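PDB 3RJA: carbohydrate oxidase from Microdochium nivale, which oxidises the C1 hydroxyl of mono-, oligo- and polysaccharides to lactones with bound FAD, passing the electrons to molecular oxygen to make hydrogen peroxide. Local coordinates for residues V135-H140 / A198-A203; F405-V410 / D430-R435. All coordinates share one frame; numbering follows the deposited sequence.

The two contacts lie on opposite sides of the chain's centre, with centres 27 Å apart and nearest atoms about 12 Å apart, so they do not touch. Interaction 1 is buried inside the FAD-binding part of the fold: 135-140 holds FAD by its pyrophosphate and ribityl chain, and strand residues 198-203 pack against the side of that helix start turned from the flavin. Interaction 2 is a surface salt bridge between helix 403-414 and the loop leading into helix 435-443. What connects them is the chain between strand 422-423 and that loop: Tyr425 and Asn427 bind the FAD that interaction 1 holds, Tyr428 lines the pocket of the substrate analogue, and Asp430 opens the second segment of interaction 2.

Interaction 1: V135-H140 / A198-A203; sequences VGISGH and AVWKLA. With FAD (flavin-adenine dinucleotide), chain B.
The indole of Trp200 meets the start of helix 137-142 both over a face and at an edge. The carbonyl oxygen of Ile137 lies over one face, offset toward the rim, while Ser138 OG sits at the edge, 9° out of the ring plane. There Trp200 NE1 donates a nearly straight hydrogen bond to Ser138 OG (3.0 Å, 165°). CG of Trp200 lies beside its own backbone N (chi1 -64°), a turn that sends the indole from the strand toward the helix. Ser138 OG also bonds to the carbonyl of Pro108, and a small hydroxyl suits this place because it can serve two partners right beside the adenine: Ser138 CB is 3.2 Å from FAD N7A. Ile137 takes the apolar share. Its CD1 reaches Trp200 CD1 at 3.8 Å, the two side chains running past each other in opposite directions, and meets Leu202 CD1 tip to tip at 3.9 Å.

The other side of the helix start belongs to the cofactor. Gly136, at the N-cap, donates its N to FAD O2P (2.8 Å), and Gly139 N donates to FAD O1P (2.9 Å). Having no side chains, these glycines let the phosphate and its ester oxygen come close to the backbone. Near the flavin, His140 ND1 and FAD O2' share a hydrogen bond of 2.9 Å, FAD N1 lies in the plane at the imidazole edge, and Gly130 N bonds to His140 NE2, fixing the ring's rotation.

In this FAD-binding domain of the PCMH type, two backbone N-H groups thus receive the flavin-side phosphate, and the helix dipole would probably add to the attraction. Trp200 and Leu202 pack the buried far side, and the indole N-H finds its acceptor in a residue that itself borders the adenine.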
loop_
_atom_site.group_PDB
_atom_site.type_symbol
_atom_site.label_atom_id
_atom_site.label_comp_id
_atom_site.label_asym_id
_atom_site.label_seq_id
_atom_site.Cartn_x
_atom_site.Cartn_y
_atom_site.Cartn_z
ATOM N N VAL A 135 -1.753 8.479 3.721
ATOM C CA VAL A 135 -0.840 7.732 2.857
ATOM C C VAL A 135 -0.356 8.597 1.686
ATOM O O VAL A 135 -1.131 9.317 1.074
ATOM C CB VAL A 135 -1.480 6.402 2.382
ATOM C CG1 VAL A 135 -0.653 5.731 1.282
ATOM C CG2 VAL A 135 -1.585 5.457 3.587
ATOM N N GLY A 136 0.935 8.544 1.398
ATOM C CA GLY A 136 1.483 9.276 0.270
ATOM C C GLY A 136 1.168 8.579 -1.053
ATOM O O GLY A 136 1.183 7.340 -1.142
ATOM N N ILE A 137 0.857 9.387 -2.070
ATOM C CA ILE A 137 0.677 8.910 -3.429
ATOM C C ILE A 137 1.875 8.064 -3.940
ATOM O O ILE A 137 1.659 7.038 -4.603
ATOM C CB ILE A 137 0.378 10.085 -4.404
ATOM C CG1 ILE A 137 -0.107 9.560 -5.755
ATOM C CG2 ILE A 137 1.560 11.050 -4.570
ATOM C CD1 ILE A 137 -0.338 10.672 -6.784
ATOM N N SER A 138 3.118 8.470 -3.625
ATOM C CA SER A 138 4.257 7.824 -4.302
ATOM C C SER A 138 4.541 6.417 -3.815
ATOM O O SER A 138 4.617 5.528 -4.626
ATOM C CB SER A 138 5.530 8.677 -4.311
ATOM O OG SER A 138 5.280 9.904 -4.956
ATOM N N GLY A 139 4.707 6.211 -2.505
ATOM C CA GLY A 139 4.879 4.838 -1.998
ATOM C C GLY A 139 3.724 3.917 -2.350
ATOM O O GLY A 139 3.920 2.745 -2.689
ATOM N N HIS A 140 2.516 4.453 -2.276
ATOM C CA HIS A 140 1.285 3.689 -2.494
ATOM C C HIS A 140 1.176 3.217 -3.944
ATOM O O HIS A 140 1.071 2.007 -4.202
ATOM C CB HIS A 140 0.071 4.550 -2.130
ATOM C CG HIS A 140 -1.240 3.810 -2.069
ATOM N ND1 HIS A 140 -1.544 2.918 -1.060
ATOM C CD2 HIS A 140 -2.354 3.903 -2.843
ATOM C CE1 HIS A 140 -2.786 2.480 -1.224
ATOM N NE2 HIS A 140 -3.288 3.045 -2.314
ATOM N N ALA A 198 8.726 12.178 -9.920
ATOM C CA ALA A 198 8.555 13.630 -9.702
ATOM C C ALA A 198 7.164 14.107 -10.139
ATOM O O ALA A 198 6.681 15.136 -9.655
ATOM C CB ALA A 198 9.645 14.424 -10.482
ATOM N N VAL A 199 6.541 13.374 -11.066
ATOM C CA VAL A 199 5.142 13.642 -11.461
ATOM C C VAL A 199 4.473 12.301 -11.755
ATOM O O VAL A 199 5.042 11.460 -12.488
ATOM C CB VAL A 199 5.033 14.534 -12.742
ATOM C CG1 VAL A 199 3.566 14.835 -13.109
ATOM C CG2 VAL A 199 5.822 15.850 -12.594
ATOM N N TRP A 200 3.283 12.092 -11.192
ATOM C CA TRP A 200 2.430 10.943 -11.592
ATOM C C TRP A 200 1.402 11.389 -12.621
ATOM O O TRP A 200 0.728 12.401 -12.420
ATOM C CB TRP A 200 1.691 10.348 -10.388
ATOM C CG TRP A 200 2.617 9.767 -9.369
ATOM C CD1 TRP A 200 3.184 10.409 -8.288
ATOM C CD2 TRP A 200 3.124 8.427 -9.358
ATOM N NE1 TRP A 200 4.020 9.533 -7.617
ATOM C CE2 TRP A 200 3.985 8.310 -8.244
ATOM C CE3 TRP A 200 2.919 7.308 -10.182
ATOM C CZ2 TRP A 200 4.670 7.107 -7.940
ATOM C CZ3 TRP A 200 3.579 6.123 -9.878
ATOM C CH2 TRP A 200 4.445 6.027 -8.765
ATOM N N LYS A 201 1.246 10.625 -13.698
ATOM C CA LYS A 201 0.192 10.944 -14.686
ATOM C C LYS A 201 -0.878 9.876 -14.610
ATOM O O LYS A 201 -0.624 8.697 -14.843
ATOM C CB LYS A 201 0.787 11.146 -16.088
ATOM C CG LYS A 201 2.008 12.083 -16.066
ATOM C CD LYS A 201 2.658 12.197 -17.412
ATOM C CE LYS A 201 3.974 12.994 -17.366
ATOM N NZ LYS A 201 4.811 12.638 -18.600
ATOM N N LEU A 202 -2.081 10.295 -14.240
ATOM C CA LEU A 202 -3.080 9.331 -13.741
ATOM C C LEU A 202 -4.402 9.432 -14.466
ATOM O O LEU A 202 -4.978 10.529 -14.520
ATOM C CB LEU A 202 -3.344 9.574 -12.241
ATOM C CG LEU A 202 -2.144 9.533 -11.278
ATOM C CD1 LEU A 202 -2.591 9.805 -9.804
ATOM C CD2 LEU A 202 -1.400 8.192 -11.377
ATOM N N ALA A 203 -4.897 8.304 -14.981
ATOM C CA ALA A 203 -6.250 8.232 -15.553
ATOM C C ALA A 203 -7.240 8.294 -14.399
ATOM O O ALA A 203 -7.009 7.659 -13.367
ATOM C CB ALA A 203 -6.460 6.898 -16.340
HETATM P PA FAD B . 6.871 6.332 2.187
HETATM O O1A FAD B . 7.089 7.814 2.036
HETATM O O2A FAD B . 7.314 5.756 3.508
HETATM O O5B FAD B . 7.646 5.572 1.005
HETATM C C5B FAD B . 7.388 4.193 0.767
HETATM C C4B FAD B . 8.432 3.664 -0.231
HETATM O O4B FAD B . 8.271 4.324 -1.487
HETATM C C3B FAD B . 9.869 3.926 0.214
HETATM O O3B FAD B . 10.713 2.917 -0.346
HETATM C C2B FAD B . 10.167 5.247 -0.487
HETATM O O2B FAD B . 11.527 5.560 -0.680
HETATM C C1B FAD B . 9.440 5.030 -1.806
HETATM N N9A FAD B . 9.072 6.313 -2.398
HETATM C C8A FAD B . 8.441 7.392 -1.787
HETATM N N7A FAD B . 8.308 8.363 -2.730
HETATM C C5A FAD B . 8.806 7.917 -3.894
HETATM C C6A FAD B . 8.917 8.513 -5.154
HETATM N N6A FAD B . 8.453 9.764 -5.373
HETATM N N1A FAD B . 9.481 7.769 -6.175
HETATM C C2A FAD B . 9.965 6.486 -5.941
HETATM N N3A FAD B . 9.894 5.908 -4.689
HETATM C C4A FAD B . 9.305 6.626 -3.691
HETATM N N1 FAD B . -1.931 -0.000 1.524
HETATM C C2 FAD B . -2.893 -0.431 0.604
HETATM O O2 FAD B . -2.577 -1.003 -0.447
HETATM N N3 FAD B . -4.223 -0.133 0.889
HETATM C C4 FAD B . -4.658 0.647 1.943
HETATM O O4 FAD B . -5.863 0.965 2.060
HETATM C C4X FAD B . -3.602 1.037 2.928
HETATM N N5 FAD B . -3.918 1.768 3.983
HETATM C C5X FAD B . -2.958 2.234 4.851
HETATM C C6 FAD B . -3.304 3.094 5.925
HETATM C C7 FAD B . -2.333 3.676 6.718
HETATM C C7M FAD B . -2.722 4.597 7.893
HETATM C C8 FAD B . -0.972 3.505 6.367
HETATM C C8M FAD B . 0.129 4.142 7.190
HETATM C C9 FAD B . -0.615 2.616 5.365
HETATM C C9A FAD B . -1.594 1.984 4.571
HETATM N N10 FAD B . -1.261 1.185 3.451
HETATM C C10 FAD B . -2.251 0.623 2.660
HETATM C "C1'" FAD B . 0.182 0.901 3.159
HETATM C "C2'" FAD B . 0.718 1.871 2.115
HETATM O "O2'" FAD B . 0.207 1.514 0.837
HETATM C "C3'" FAD B . 2.226 1.787 2.059
HETATM O "O3'" FAD B . 2.772 1.969 3.348
HETATM C "C4'" FAD B . 2.766 2.837 1.073
HETATM O "O4'" FAD B . 3.995 2.404 0.574
HETATM C "C5'" FAD B . 2.886 4.218 1.723
HETATM O "O5'" FAD B . 3.354 5.142 0.781
HETATM P P FAD B . 4.066 6.502 1.312
HETATM O O1P FAD B . 4.401 7.400 0.159
HETATM O O2P FAD B . 3.170 7.170 2.357
HETATM O O3P FAD B . 5.339 5.863 2.041
#

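Interaction 2: F405-V410 / D430-R435; sequences FLDGWV and DPRMDR
Asp407 OD2 accepts from both terminal nitrogens of Arg432, end-on: NH1 at 2.9 Å (151°) and NH2 at 3.1 Å. Both bonds use the syn lone pair of OD2, and the guanidinium and carboxylate planes are only 23° apart. Asp407 OD1 adds a weak bond from Arg432 NH1 at 3.0 Å, so NH1 straddles the two oxygens. A bend in the arginine chain at chi3 (69°) turns the guanidinium to the helix, a reach that suits a long, flexible residue on an exposed loop.

Charge is shared beyond the pair. Lys322 forms salt bridges with Asp407 OD1 and Asp430 OD2, which would be expected to ease the repulsion between these two oxygens, 5.3 Å apart, and Tyr320 OH bonds to Arg432 NH1 and Asp430 OD1. Asp430 OD1 also accepts from Arg432 N (3.1 Å), closing an Asx turn that holds the loop's backbone where Arg432 can extend to Asp407.

The bridge thus ties helix 403-414, whose Leu406 and Val410 pack on strands 384-392 and 318-326, to the loop of the berberine-like region before helix 435-443, on which Met433 rests.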
loop_
_atom_site.group_PDB
_atom_site.type_symbol
_atom_site.label_atom_id
_atom_site.label_comp_id
_atom_site.label_asym_id
_atom_site.label_seq_id
_atom_site.Cartn_x
_atom_site.Cartn_y
_atom_site.Cartn_z
ATOM N N PHE A 405 4.412 -13.654 17.522
ATOM C CA PHE A 405 2.959 -13.674 17.353
ATOM C C PHE A 405 2.577 -13.614 15.856
ATOM O O PHE A 405 2.010 -14.596 15.324
ATOM C CB PHE A 405 2.287 -12.545 18.171
ATOM C CG PHE A 405 0.820 -12.335 17.847
ATOM C CD1 PHE A 405 -0.060 -13.423 17.729
ATOM C CD2 PHE A 405 0.310 -11.047 17.691
ATOM C CE1 PHE A 405 -1.426 -13.214 17.387
ATOM C CE2 PHE A 405 -1.024 -10.848 17.387
ATOM C CZ PHE A 405 -1.897 -11.932 17.229
ATOM N N LEU A 406 2.898 -12.510 15.158
ATOM C CA LEU A 406 2.576 -12.477 13.718
ATOM C C LEU A 406 3.397 -13.501 12.924
ATOM O O LEU A 406 2.874 -14.116 12.000
ATOM C CB LEU A 406 2.672 -11.071 13.114
ATOM C CG LEU A 406 1.720 -9.992 13.687
ATOM C CD1 LEU A 406 1.686 -8.766 12.785
ATOM C CD2 LEU A 406 0.317 -10.517 13.901
ATOM N N ASP A 407 4.660 -13.713 13.289
ATOM C CA ASP A 407 5.482 -14.701 12.587
ATOM C C ASP A 407 4.807 -16.076 12.594
ATOM O O ASP A 407 4.789 -16.779 11.575
ATOM C CB ASP A 407 6.870 -14.836 13.247
ATOM C CG ASP A 407 7.813 -13.674 12.919
ATOM O OD1 ASP A 407 7.473 -12.792 12.077
ATOM O OD2 ASP A 407 8.932 -13.681 13.494
ATOM N N GLY A 408 4.260 -16.460 13.753
ATOM C CA GLY A 408 3.622 -17.766 13.889
ATOM C C GLY A 408 2.337 -17.870 13.081
ATOM O O GLY A 408 2.046 -18.909 12.499
ATOM N N TRP A 409 1.565 -16.789 13.020
ATOM C CA TRP A 409 0.327 -16.830 12.246
ATOM C C TRP A 409 0.632 -17.005 10.763
ATOM O O TRP A 409 -0.023 -17.784 10.089
ATOM C CB TRP A 409 -0.517 -15.573 12.472
ATOM C CG TRP A 409 -2.010 -15.815 12.467
ATOM C CD1 TRP A 409 -2.692 -16.914 11.962
ATOM C CD2 TRP A 409 -3.001 -14.931 12.964
ATOM N NE1 TRP A 409 -4.044 -16.752 12.142
ATOM C CE2 TRP A 409 -4.259 -15.540 12.751
ATOM C CE3 TRP A 409 -2.952 -13.676 13.597
ATOM C CZ2 TRP A 409 -5.442 -14.944 13.148
ATOM C CZ3 TRP A 409 -4.121 -13.078 13.958
ATOM C CH2 TRP A 409 -5.356 -13.714 13.741
ATOM N N VAL A 410 1.636 -16.274 10.266
ATOM C CA VAL A 410 2.010 -16.326 8.861
ATOM C C VAL A 410 2.592 -17.714 8.554
ATOM O O VAL A 410 2.297 -18.311 7.520
ATOM C CB VAL A 410 3.035 -15.203 8.515
ATOM C CG1 VAL A 410 3.797 -15.522 7.223
ATOM C CG2 VAL A 410 2.332 -13.834 8.417
ATOM N N ASP A 430 7.681 -5.534 5.547
ATOM C CA ASP A 430 8.031 -6.281 6.743
ATOM C C ASP A 430 9.542 -6.369 6.746
ATOM O O ASP A 430 10.117 -7.165 5.995
ATOM C CB ASP A 430 7.352 -7.667 6.689
ATOM C CG ASP A 430 7.857 -8.625 7.752
ATOM O OD1 ASP A 430 8.701 -8.239 8.590
ATOM O OD2 ASP A 430 7.360 -9.755 7.746
ATOM N N PRO A 431 10.202 -5.535 7.573
ATOM C CA PRO A 431 11.674 -5.433 7.447
ATOM C C PRO A 431 12.436 -6.617 8.007
ATOM O O PRO A 431 13.668 -6.670 7.848
ATOM C CB PRO A 431 12.015 -4.182 8.245
ATOM C CG PRO A 431 10.909 -4.121 9.319
ATOM C CD PRO A 431 9.661 -4.634 8.607
ATOM N N ARG A 432 11.747 -7.565 8.645
ATOM C CA ARG A 432 12.480 -8.693 9.280
ATOM C C ARG A 432 12.736 -9.857 8.313
ATOM O O ARG A 432 12.433 -11.014 8.607
ATOM C CB ARG A 432 11.781 -9.144 10.569
ATOM C CG ARG A 432 11.954 -8.105 11.683
ATOM C CD ARG A 432 11.053 -8.395 12.901
ATOM N NE ARG A 432 11.442 -9.592 13.652
ATOM C CZ ARG A 432 10.869 -10.799 13.550
ATOM N NH1 ARG A 432 9.853 -11.043 12.704
ATOM N NH2 ARG A 432 11.314 -11.794 14.322
ATOM N N MET A 433 13.257 -9.513 7.135
ATOM C CA MET A 433 13.667 -10.474 6.115
ATOM C C MET A 433 14.915 -9.902 5.403
ATOM O O MET A 433 14.996 -8.686 5.170
ATOM C CB MET A 433 12.546 -10.694 5.096
ATOM C CG MET A 433 11.244 -11.366 5.636
ATOM S SD MET A 433 9.918 -11.505 4.369
ATOM C CE MET A 433 9.525 -9.794 4.039
ATOM N N ASP A 434 15.886 -10.755 5.065
ATOM C CA ASP A 434 17.071 -10.270 4.396
ATOM C C ASP A 434 16.704 -9.866 2.963
ATOM O O ASP A 434 15.619 -10.210 2.490
ATOM C CB ASP A 434 18.235 -11.275 4.468
ATOM C CG ASP A 434 18.018 -12.540 3.622
ATOM O OD1 ASP A 434 17.362 -12.519 2.563
ATOM O OD2 ASP A 434 18.575 -13.586 4.011
ATOM N N ARG A 435 17.604 -9.139 2.292
ATOM C CA ARG A 435 17.356 -8.575 0.954
ATOM C C ARG A 435 16.921 -9.601 -0.103
ATOM O O ARG A 435 16.003 -9.350 -0.899
ATOM C CB ARG A 435 18.619 -7.823 0.471
ATOM C CG ARG A 435 18.377 -6.945 -0.745
ATOM C CD ARG A 435 19.576 -6.051 -1.072
ATOM N NE ARG A 435 19.299 -5.187 -2.220
ATOM C CZ ARG A 435 20.165 -4.301 -2.710
ATOM N NH1 ARG A 435 21.379 -4.167 -2.168
ATOM N NH2 ARG A 435 19.820 -3.555 -3.747
#